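Local coordinates for trehalose-6-phosphate phosphatase-related protein (Thermoplasma acidophilum, PDB 1U02), which removes the phosphate from trehalose 6-phosphate to give free trehalose, the last step of a trehalose-forming route, using magnesium as cofactor, at residues T41-R47 / I60-H66; F103-R107 / H118-G123; A174-D179 / A193-V198. All coordinates share one frame; numbering follows the deposited sequence.

Contact 1 (T41-R47 / I60-H66); sequences TYIVTGR and INMICYH. With GOL (glycerol), chain F.
Tyr42 and Asn61 lie side by side on one face of two parallel strands, and the CB of Asn61 sits 3.8 Å from the centroid of the Tyr42 ring, a CH-pi contact over its face. Val44 and Ile63 continue that face, CG2 of Val44 meeting CD1 of Ile63 at 4.1 Å; beta-branched residues suit such strands, and helix 161-169 covers them. The middle is knit tightly: Ile63 N bonds to Ile43 O (2.8 Å) and Thr45 N to Ile63 O (2.9 Å), both nearly straight. Beyond the strands, Thr45 O takes the N-H of His66, and the ring of His66 lies over CA of Gly46, where a side chain would collide with it. The Thr41 end is looser: the bond from Asn61 N to Thr41 O stretches to 3.3 Å, and a glycerol, probably from the crystallisation liquor, slips in, its O1 hydrogen-bonding to Thr41 O. At the opposite end, Thr45 OG1, anti to its own N (chi1 175°), accepts from Arg47 N in an ST turn, while the Arg47 guanidinium forms salt bridges with Asp9 and Glu51. Joined through helix 49-55, the strands make a beta-alpha-beta unit of the Rossmann-like HAD core.

Contact 2 (F103-R107 / H118-G123); sequences FPGLR and HLGLMG
Leu121 pushes its branched end against the guanidinium of Arg107, CD1 lying over one face of that flat group, 3.6 Å from NE. The NH2 of Arg107 in turn sits above the centre of the His118 ring, 3.3 Å from its plane, with the two planes 55° apart. Arginine suits this place because its long chain, bent at chi3 (-66°), can fit a flat end between a leucine knob and an imidazole, while NH2 bonds to Met17 O and NH1 to Asn18 OD1. The ring is held by its own segment: Gly120 N donates in the ring plane to ND1 of His118. A second bump is Met122, a selenomethionine, whose SE rests against both CB of Phe103 (4.1 Å) and CB of Leu106 (4.3 Å). Leu106 reaches across with CD1 to the carbonyl O of His118. At Gly105 the backbone presses so close to Leu121 and Met122 that a CB would collide with both, so glycine makes the hollow. A water bridges the segments, donating to Gly105 O and His118 O and accepting from Arg107 NE and Leu121 N. Replacing Arg107 with an alanine would probably strip one face of the His118 ring and leave Met17 O and Asn18 OD1 without their guanidinium donors. Backbone bonds in both directions between Arg107 and His118 close the mouth of the hairpin formed by strands 107-111 and 114-118. Helix 99-102 leads into one segment and helix 127-141 follows the other, its Leu130 touching both Phe103 and Met122.

Contact 3 (A174-D179 / A193-V198); sequences AIIAGD and ALTIKV. With MG (magnesium ion), chain B.
Asp179 keeps its CB against Val198 O (3.3 Å) while its flat carboxylate turns to the magnesium ion. OD1 binds the metal at 2.0 Å, and OD2, 3.4 Å from the metal, accepts a hydrogen bond from one of the metal's waters. The flat peptide groups of the two parallel strands trade N-H and C=O bonds of differing approach: Gly178 N comes to Ile196 O almost in line with the carbonyl, whereas Ile176 N lies well above the plane of the Leu194 carbonyl. Apolar side chains dominate the face of Ile175, Ala177 and Ile196. There Ile175 CG2 meets Ile196 CD1 at 3.7 Å, and the small Ala177 rests its CB 3.9 Å from that of Ile196, with helix 212-229 packed above them. The opposite face is mixed, carrying Thr195 and Lys197 beside Ile176, whose CD1 reaches CB of Ala193, just before the second strand. Glycine at 178 adds no side chain just before the metal ligand, and Gly178 O still accepts from Val198 N. Asp179 then turns out of the strand: its CG stands between its own N and carbonyl carbon (chi1 67°), which sends the carboxylate away from Val198. Behind the site Lys197 curls back, bent at chi2 and chi4, and its NZ bonds to Val198 O (3.1 Å) and weakly to Asp179 O. Asp7 OD2, Asp9 O and three waters complete the magnesium shell. The chemistry implies that one carboxylate oxygen binds the metal and the other holds a metal-bound water, while the lysine amine serves backbone oxygens and probably affects the site only at a distance.

Along the chain the contacts come in series: contact 1, contact 2, then contact 3. Contacts 1 and 3 belong to the same mixed sheet, their centres 14 Å apart. Each pairs the two strands of a beta-alpha-beta unit, and strand 3-7, which leads to Asp7 and Asp9, lies between the two units. Past the C-terminal ends of their first strands come Asp179, a magnesium ligand, and Arg47, paired with Asp9. Contact 2 stands apart, with its centre 27 Å from that of contact 1 and 32 Å from that of contact 3, at the end of a separate four-stranded antiparallel sheet. This arrangement is consistent with a HAD core carrying a cap inserted between its strands.

Contact 1 (T41-R47 / I60-H66)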
loop_
_atom_site.group_PDB
_atom_site.type_symbol
_atom_site.label_atom_id
_atom_site.label_comp_id
_atom_site.label_asym_id
_atom_site.label_seq_id
_atom_site.Cartn_x
_atom_site.Cartn_y
_atom_site.Cartn_z
ATOM N N THR A 41 3.924 -15.472 -1.987
ATOM C CA THR A 41 3.346 -14.320 -1.317
ATOM C C THR A 41 3.808 -12.949 -1.792
ATOM O O THR A 41 5.002 -12.706 -1.967
ATOM C CB THR A 41 3.592 -14.439 0.197
ATOM O OG1 THR A 41 3.172 -15.741 0.636
ATOM C CG2 THR A 41 2.812 -13.379 0.955
ATOM N N TYR A 42 2.837 -12.059 -1.994
ATOM C CA TYR A 42 3.094 -10.694 -2.430
ATOM C C TYR A 42 2.463 -9.687 -1.482
ATOM O O TYR A 42 1.296 -9.824 -1.108
ATOM C CB TYR A 42 2.487 -10.443 -3.816
ATOM C CG TYR A 42 3.241 -11.027 -4.976
ATOM C CD1 TYR A 42 4.112 -10.241 -5.723
ATOM C CD2 TYR A 42 3.055 -12.352 -5.356
ATOM C CE1 TYR A 42 4.779 -10.757 -6.828
ATOM C CE2 TYR A 42 3.723 -12.883 -6.463
ATOM C CZ TYR A 42 4.580 -12.076 -7.192
ATOM O OH TYR A 42 5.227 -12.579 -8.297
ATOM N N ILE A 43 3.236 -8.684 -1.085
ATOM C CA ILE A 43 2.696 -7.609 -0.266
ATOM C C ILE A 43 2.344 -6.573 -1.333
ATOM O O ILE A 43 3.179 -6.257 -2.179
ATOM C CB ILE A 43 3.752 -6.988 0.684
ATOM C CG1 ILE A 43 4.176 -8.005 1.748
ATOM C CG2 ILE A 43 3.169 -5.741 1.349
ATOM C CD1 ILE A 43 3.036 -8.492 2.620
ATOM N N VAL A 44 1.113 -6.068 -1.322
ATOM C CA VAL A 44 0.697 -5.067 -2.303
ATOM C C VAL A 44 0.357 -3.820 -1.506
ATOM O O VAL A 44 -0.563 -3.833 -0.693
ATOM C CB VAL A 44 -0.528 -5.535 -3.103
ATOM C CG1 VAL A 44 -0.889 -4.498 -4.154
ATOM C CG2 VAL A 44 -0.225 -6.876 -3.761
ATOM N N THR A 45 1.077 -2.735 -1.763
ATOM C CA THR A 45 0.896 -1.535 -0.966
ATOM C C THR A 45 1.175 -0.243 -1.724
ATOM O O THR A 45 1.671 -0.261 -2.852
ATOM C CB THR A 45 1.864 -1.625 0.229
ATOM O OG1 THR A 45 1.828 -0.424 1.006
ATOM C CG2 THR A 45 3.287 -1.854 -0.291
ATOM N N GLY A 46 0.856 0.878 -1.087
ATOM C CA GLY A 46 1.126 2.173 -1.681
ATOM C C GLY A 46 2.472 2.635 -1.137
ATOM O O GLY A 46 3.034 3.638 -1.580
ATOM N N ARG A 47 2.980 1.891 -0.157
ATOM C CA ARG A 47 4.271 2.184 0.465
ATOM C C ARG A 47 5.378 1.900 -0.545
ATOM O O ARG A 47 5.143 1.265 -1.569
ATOM C CB ARG A 47 4.501 1.283 1.680
ATOM C CG ARG A 47 3.490 1.420 2.803
ATOM C CD ARG A 47 3.862 2.524 3.779
ATOM N NE ARG A 47 3.066 2.415 4.996
ATOM C CZ ARG A 47 3.317 3.064 6.126
ATOM N NH1 ARG A 47 4.355 3.884 6.209
ATOM N NH2 ARG A 47 2.525 2.880 7.177
ATOM N N ILE A 60 10.078 -12.003 0.647
ATOM C CA ILE A 60 8.802 -12.046 -0.060
ATOM C C ILE A 60 8.819 -11.021 -1.179
ATOM O O ILE A 60 9.637 -10.105 -1.169
ATOM C CB ILE A 60 7.590 -11.723 0.865
ATOM C CG1 ILE A 60 7.961 -10.638 1.878
ATOM C CG2 ILE A 60 7.104 -12.987 1.558
ATOM C CD1 ILE A 60 8.098 -9.270 1.302
ATOM N N ASN A 61 7.918 -11.185 -2.142
ATOM C CA ASN A 61 7.819 -10.255 -3.254
ATOM C C ASN A 61 6.882 -9.116 -2.884
ATOM O O ASN A 61 6.076 -9.233 -1.959
ATOM C CB ASN A 61 7.303 -10.966 -4.509
ATOM C CG ASN A 61 8.316 -11.942 -5.080
ATOM O OD1 ASN A 61 9.514 -11.664 -5.100
ATOM N ND2 ASN A 61 7.838 -13.084 -5.556
HETATM N N MSE A 62 6.980 -8.009 -3.606
HETATM C CA MSE A 62 6.117 -6.889 -3.307
HETATM C C MSE A 62 5.815 -6.005 -4.503
HETATM O O MSE A 62 6.640 -5.831 -5.403
HETATM C CB MSE A 62 6.723 -6.052 -2.172
HETATM C CG MSE A 62 8.142 -5.577 -2.430
HETATM SE SE MSE A 62 8.979 -4.727 -0.881
HETATM C CE MSE A 62 9.500 -6.297 0.103
ATOM N N ILE A 63 4.596 -5.483 -4.506
ATOM C CA ILE A 63 4.130 -4.567 -5.528
ATOM C C ILE A 63 3.948 -3.287 -4.714
ATOM O O ILE A 63 3.059 -3.213 -3.867
ATOM C CB ILE A 63 2.772 -5.022 -6.128
ATOM C CG1 ILE A 63 2.962 -6.332 -6.901
ATOM C CG2 ILE A 63 2.222 -3.951 -7.064
ATOM C CD1 ILE A 63 1.663 -6.956 -7.393
ATOM N N CYS A 64 4.808 -2.296 -4.950
ATOM C CA CYS A 64 4.755 -1.038 -4.202
ATOM C C CYS A 64 4.236 0.148 -5.005
ATOM O O CYS A 64 4.089 0.062 -6.224
ATOM C CB CYS A 64 6.146 -0.716 -3.654
ATOM S SG CYS A 64 6.794 -2.017 -2.565
ATOM N N TYR A 65 3.962 1.251 -4.309
ATOM C CA TYR A 65 3.446 2.466 -4.945
ATOM C C TYR A 65 2.208 2.143 -5.786
ATOM O O TYR A 65 2.020 2.701 -6.871
ATOM C CB TYR A 65 4.506 3.097 -5.857
ATOM C CG TYR A 65 5.778 3.562 -5.179
ATOM C CD1 TYR A 65 5.759 4.603 -4.251
ATOM C CD2 TYR A 65 7.010 3.001 -5.512
ATOM C CE1 TYR A 65 6.935 5.080 -3.673
ATOM C CE2 TYR A 65 8.197 3.470 -4.942
ATOM C CZ TYR A 65 8.151 4.511 -4.027
ATOM O OH TYR A 65 9.318 5.003 -3.498
ATOM N N HIS A 66 1.374 1.236 -5.288
ATOM C CA HIS A 66 0.159 0.842 -5.996
ATOM C C HIS A 66 0.463 0.277 -7.385
ATOM O O HIS A 66 -0.404 0.265 -8.264
ATOM C CB HIS A 66 -0.797 2.038 -6.116
ATOM C CG HIS A 66 -1.429 2.440 -4.818
ATOM N ND1 HIS A 66 -2.499 1.767 -4.273
ATOM C CD2 HIS A 66 -1.120 3.429 -3.945
ATOM C CE1 HIS A 66 -2.826 2.325 -3.118
ATOM N NE2 HIS A 66 -2.003 3.335 -2.897
HETATM C C1 GOL F . 7.651 -15.542 -2.779
HETATM O O1 GOL F . 7.271 -13.994 -2.967
HETATM C C2 GOL F . 7.693 -16.217 -1.559
HETATM O O2 GOL F . 6.458 -16.555 -1.140
HETATM C C3 GOL F . 8.844 -16.321 -1.201
HETATM O O3 GOL F . 10.400 -16.181 -1.216
#

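Contact 2 (F103-R107 / H118-G123)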
loop_
_atom_site.group_PDB
_atom_site.type_symbol
_atom_site.label_atom_id
_atom_site.label_comp_id
_atom_site.label_asym_id
_atom_site.label_seq_id
_atom_site.Cartn_x
_atom_site.Cartn_y
_atom_site.Cartn_z
ATOM N N PHE A 103 2.141 25.216 7.699
ATOM C CA PHE A 103 0.955 24.555 8.242
ATOM C C PHE A 103 1.369 23.642 9.394
ATOM O O PHE A 103 1.419 22.417 9.236
ATOM C CB PHE A 103 0.289 23.716 7.148
ATOM C CG PHE A 103 -0.018 24.485 5.894
ATOM C CD1 PHE A 103 -1.064 25.406 5.864
ATOM C CD2 PHE A 103 0.747 24.298 4.745
ATOM C CE1 PHE A 103 -1.349 26.133 4.699
ATOM C CE2 PHE A 103 0.475 25.018 3.575
ATOM C CZ PHE A 103 -0.576 25.935 3.553
ATOM N N PRO A 104 1.655 24.224 10.574
ATOM C CA PRO A 104 2.070 23.462 11.757
ATOM C C PRO A 104 1.207 22.232 12.008
ATOM O O PRO A 104 -0.012 22.333 12.147
ATOM C CB PRO A 104 1.962 24.490 12.884
ATOM C CG PRO A 104 2.321 25.770 12.182
ATOM C CD PRO A 104 1.497 25.651 10.911
ATOM N N GLY A 105 1.846 21.070 12.075
ATOM C CA GLY A 105 1.100 19.843 12.293
ATOM C C GLY A 105 1.182 18.968 11.058
ATOM O O GLY A 105 1.135 17.739 11.146
ATOM N N LEU A 106 1.295 19.610 9.900
ATOM C CA LEU A 106 1.423 18.896 8.639
ATOM C C LEU A 106 2.694 18.053 8.688
ATOM O O LEU A 106 3.735 18.506 9.174
ATOM C CB LEU A 106 1.533 19.880 7.469
ATOM C CG LEU A 106 1.905 19.269 6.110
ATOM C CD1 LEU A 106 0.776 18.372 5.631
ATOM C CD2 LEU A 106 2.184 20.371 5.093
ATOM N N ARG A 107 2.598 16.826 8.192
ATOM C CA ARG A 107 3.750 15.931 8.140
ATOM C C ARG A 107 3.940 15.535 6.680
ATOM O O ARG A 107 2.968 15.267 5.967
ATOM C CB ARG A 107 3.506 14.692 9.007
ATOM C CG ARG A 107 3.614 14.972 10.506
ATOM C CD ARG A 107 3.221 13.758 11.338
ATOM N NE ARG A 107 1.807 13.428 11.181
ATOM C CZ ARG A 107 1.208 12.404 11.783
ATOM N NH1 ARG A 107 1.907 11.602 12.583
ATOM N NH2 ARG A 107 -0.089 12.187 11.593
ATOM N N HIS A 118 0.426 14.249 5.253
ATOM C CA HIS A 118 -0.497 13.773 6.279
ATOM C C HIS A 118 -1.058 14.979 7.020
ATOM O O HIS A 118 -0.316 15.745 7.640
ATOM C CB HIS A 118 0.220 12.844 7.265
ATOM C CG HIS A 118 -0.702 11.932 8.021
ATOM N ND1 HIS A 118 -1.801 12.390 8.719
ATOM C CD2 HIS A 118 -0.696 10.586 8.172
ATOM C CE1 HIS A 118 -2.434 11.364 9.263
ATOM N NE2 HIS A 118 -1.784 10.257 8.945
ATOM N N LEU A 119 -2.373 15.146 6.953
ATOM C CA LEU A 119 -3.022 16.277 7.605
ATOM C C LEU A 119 -3.599 15.944 8.974
ATOM O O LEU A 119 -4.285 16.761 9.570
ATOM C CB LEU A 119 -4.138 16.833 6.705
ATOM C CG LEU A 119 -3.707 17.609 5.450
ATOM C CD1 LEU A 119 -2.935 16.699 4.511
ATOM C CD2 LEU A 119 -4.940 18.180 4.747
ATOM N N GLY A 120 -3.308 14.749 9.471
ATOM C CA GLY A 120 -3.837 14.326 10.755
ATOM C C GLY A 120 -3.648 15.244 11.953
ATOM O O GLY A 120 -4.580 15.446 12.731
ATOM N N LEU A 121 -2.459 15.808 12.110
ATOM C CA LEU A 121 -2.186 16.673 13.259
ATOM C C LEU A 121 -2.402 18.143 12.961
ATOM O O LEU A 121 -2.242 18.995 13.831
ATOM C CB LEU A 121 -0.745 16.468 13.723
ATOM C CG LEU A 121 -0.324 15.030 14.036
ATOM C CD1 LEU A 121 1.165 15.005 14.360
ATOM C CD2 LEU A 121 -1.143 14.492 15.194
HETATM N N MSE A 122 -2.778 18.425 11.724
HETATM C CA MSE A 122 -2.982 19.788 11.257
HETATM C C MSE A 122 -4.319 20.415 11.659
HETATM O O MSE A 122 -5.324 19.717 11.825
HETATM C CB MSE A 122 -2.869 19.784 9.740
HETATM C CG MSE A 122 -2.395 21.056 9.128
HETATM SE SE MSE A 122 -2.606 20.867 7.230
HETATM C CE MSE A 122 -3.717 22.424 6.929
ATOM N N GLY A 123 -4.319 21.738 11.802
ATOM C CA GLY A 123 -5.538 22.452 12.148
ATOM C C GLY A 123 -6.502 22.404 10.975
ATOM O O GLY A 123 -6.082 22.367 9.819
HETATM O O HOH W 1 -1.765 23.973 11.787
HETATM O O HOH W 2 -0.165 15.579 10.330
#

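Contact 3 (A174-D179 / A193-V198)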
loop_
_atom_site.group_PDB
_atom_site.type_symbol
_atom_site.label_atom_id
_atom_site.label_comp_id
_atom_site.label_asym_id
_atom_site.label_seq_id
_atom_site.Cartn_x
_atom_site.Cartn_y
_atom_site.Cartn_z
ATOM N N ALA A 174 -5.900 -17.192 -6.898
ATOM C CA ALA A 174 -5.234 -16.342 -5.926
ATOM C C ALA A 174 -6.153 -15.826 -4.835
ATOM O O ALA A 174 -7.381 -15.870 -4.946
ATOM C CB ALA A 174 -4.576 -15.161 -6.638
ATOM N N ILE A 175 -5.526 -15.363 -3.761
ATOM C CA ILE A 175 -6.227 -14.773 -2.635
ATOM C C ILE A 175 -5.786 -13.316 -2.656
ATOM O O ILE A 175 -4.606 -13.024 -2.873
ATOM C CB ILE A 175 -5.806 -15.421 -1.293
ATOM C CG1 ILE A 175 -6.268 -16.883 -1.249
ATOM C CG2 ILE A 175 -6.407 -14.649 -0.129
ATOM C CD1 ILE A 175 -5.828 -17.638 -0.000
ATOM N N ILE A 176 -6.733 -12.404 -2.470
ATOM C CA ILE A 176 -6.425 -10.979 -2.461
ATOM C C ILE A 176 -7.146 -10.340 -1.283
ATOM O O ILE A 176 -8.372 -10.419 -1.182
ATOM C CB ILE A 176 -6.866 -10.300 -3.784
ATOM C CG1 ILE A 176 -6.187 -10.990 -4.974
ATOM C CG2 ILE A 176 -6.496 -8.823 -3.758
ATOM C CD1 ILE A 176 -6.699 -10.536 -6.336
ATOM N N ALA A 177 -6.382 -9.714 -0.391
ATOM C CA ALA A 177 -6.939 -9.082 0.801
ATOM C C ALA A 177 -6.576 -7.603 0.907
ATOM O O ALA A 177 -5.435 -7.215 0.655
ATOM C CB ALA A 177 -6.455 -9.822 2.038
ATOM N N GLY A 178 -7.553 -6.788 1.292
ATOM C CA GLY A 178 -7.326 -5.355 1.420
ATOM C C GLY A 178 -8.402 -4.712 2.275
ATOM O O GLY A 178 -9.418 -5.348 2.559
ATOM N N ASP A 179 -8.203 -3.452 2.656
ATOM C CA ASP A 179 -9.152 -2.755 3.525
ATOM C C ASP A 179 -9.833 -1.483 3.011
ATOM O O ASP A 179 -10.794 -1.020 3.626
ATOM C CB ASP A 179 -8.464 -2.406 4.842
ATOM C CG ASP A 179 -7.375 -1.370 4.659
ATOM O OD1 ASP A 179 -6.452 -1.614 3.856
ATOM O OD2 ASP A 179 -7.442 -0.313 5.310
ATOM N N ALA A 193 -10.990 -14.123 -8.159
ATOM C CA ALA A 193 -10.105 -14.561 -7.086
ATOM C C ALA A 193 -10.818 -14.586 -5.740
ATOM O O ALA A 193 -11.935 -14.081 -5.607
ATOM C CB ALA A 193 -8.883 -13.645 -7.014
ATOM N N LEU A 194 -10.172 -15.184 -4.743
ATOM C CA LEU A 194 -10.738 -15.248 -3.401
ATOM C C LEU A 194 -10.439 -13.901 -2.752
ATOM O O LEU A 194 -9.382 -13.704 -2.144
ATOM C CB LEU A 194 -10.095 -16.384 -2.599
ATOM C CG LEU A 194 -10.848 -16.880 -1.356
ATOM C CD1 LEU A 194 -10.148 -18.108 -0.791
ATOM C CD2 LEU A 194 -10.927 -15.782 -0.309
ATOM N N THR A 195 -11.377 -12.973 -2.904
ATOM C CA THR A 195 -11.241 -11.626 -2.371
ATOM C C THR A 195 -11.655 -11.529 -0.905
ATOM O O THR A 195 -12.712 -12.025 -0.512
ATOM C CB THR A 195 -12.074 -10.646 -3.215
ATOM O OG1 THR A 195 -13.397 -11.176 -3.389
ATOM C CG2 THR A 195 -11.432 -10.456 -4.589
ATOM N N ILE A 196 -10.818 -10.879 -0.102
ATOM C CA ILE A 196 -11.079 -10.733 1.327
ATOM C C ILE A 196 -11.046 -9.266 1.754
ATOM O O ILE A 196 -10.020 -8.594 1.628
ATOM C CB ILE A 196 -10.025 -11.502 2.159
ATOM C CG1 ILE A 196 -10.004 -12.978 1.755
ATOM C CG2 ILE A 196 -10.318 -11.346 3.638
ATOM C CD1 ILE A 196 -8.895 -13.768 2.425
ATOM N N LYS A 197 -12.165 -8.775 2.271
ATOM C CA LYS A 197 -12.243 -7.389 2.719
ATOM C C LYS A 197 -11.980 -7.318 4.217
ATOM O O LYS A 197 -12.501 -8.125 4.984
ATOM C CB LYS A 197 -13.629 -6.812 2.417
ATOM C CG LYS A 197 -13.896 -5.413 2.975
ATOM C CD LYS A 197 -13.124 -4.334 2.223
ATOM C CE LYS A 197 -13.616 -2.936 2.588
ATOM N NZ LYS A 197 -13.548 -2.683 4.048
ATOM N N VAL A 198 -11.162 -6.356 4.630
ATOM C CA VAL A 198 -10.862 -6.177 6.042
ATOM C C VAL A 198 -11.493 -4.863 6.484
ATOM O O VAL A 198 -11.295 -3.835 5.838
ATOM C CB VAL A 198 -9.342 -6.084 6.307
ATOM C CG1 VAL A 198 -9.088 -5.903 7.800
ATOM C CG2 VAL A 198 -8.638 -7.333 5.787
HETATM MG MG MG B . -4.704 -0.701 3.408
HETATM O O HOH W 3 -12.125 -1.080 6.185
HETATM O O HOH W 4 -5.385 1.075 4.148
HETATM O O HOH W 5 -5.247 -0.321 1.398
HETATM O O HOH W 6 -2.886 0.172 2.860
#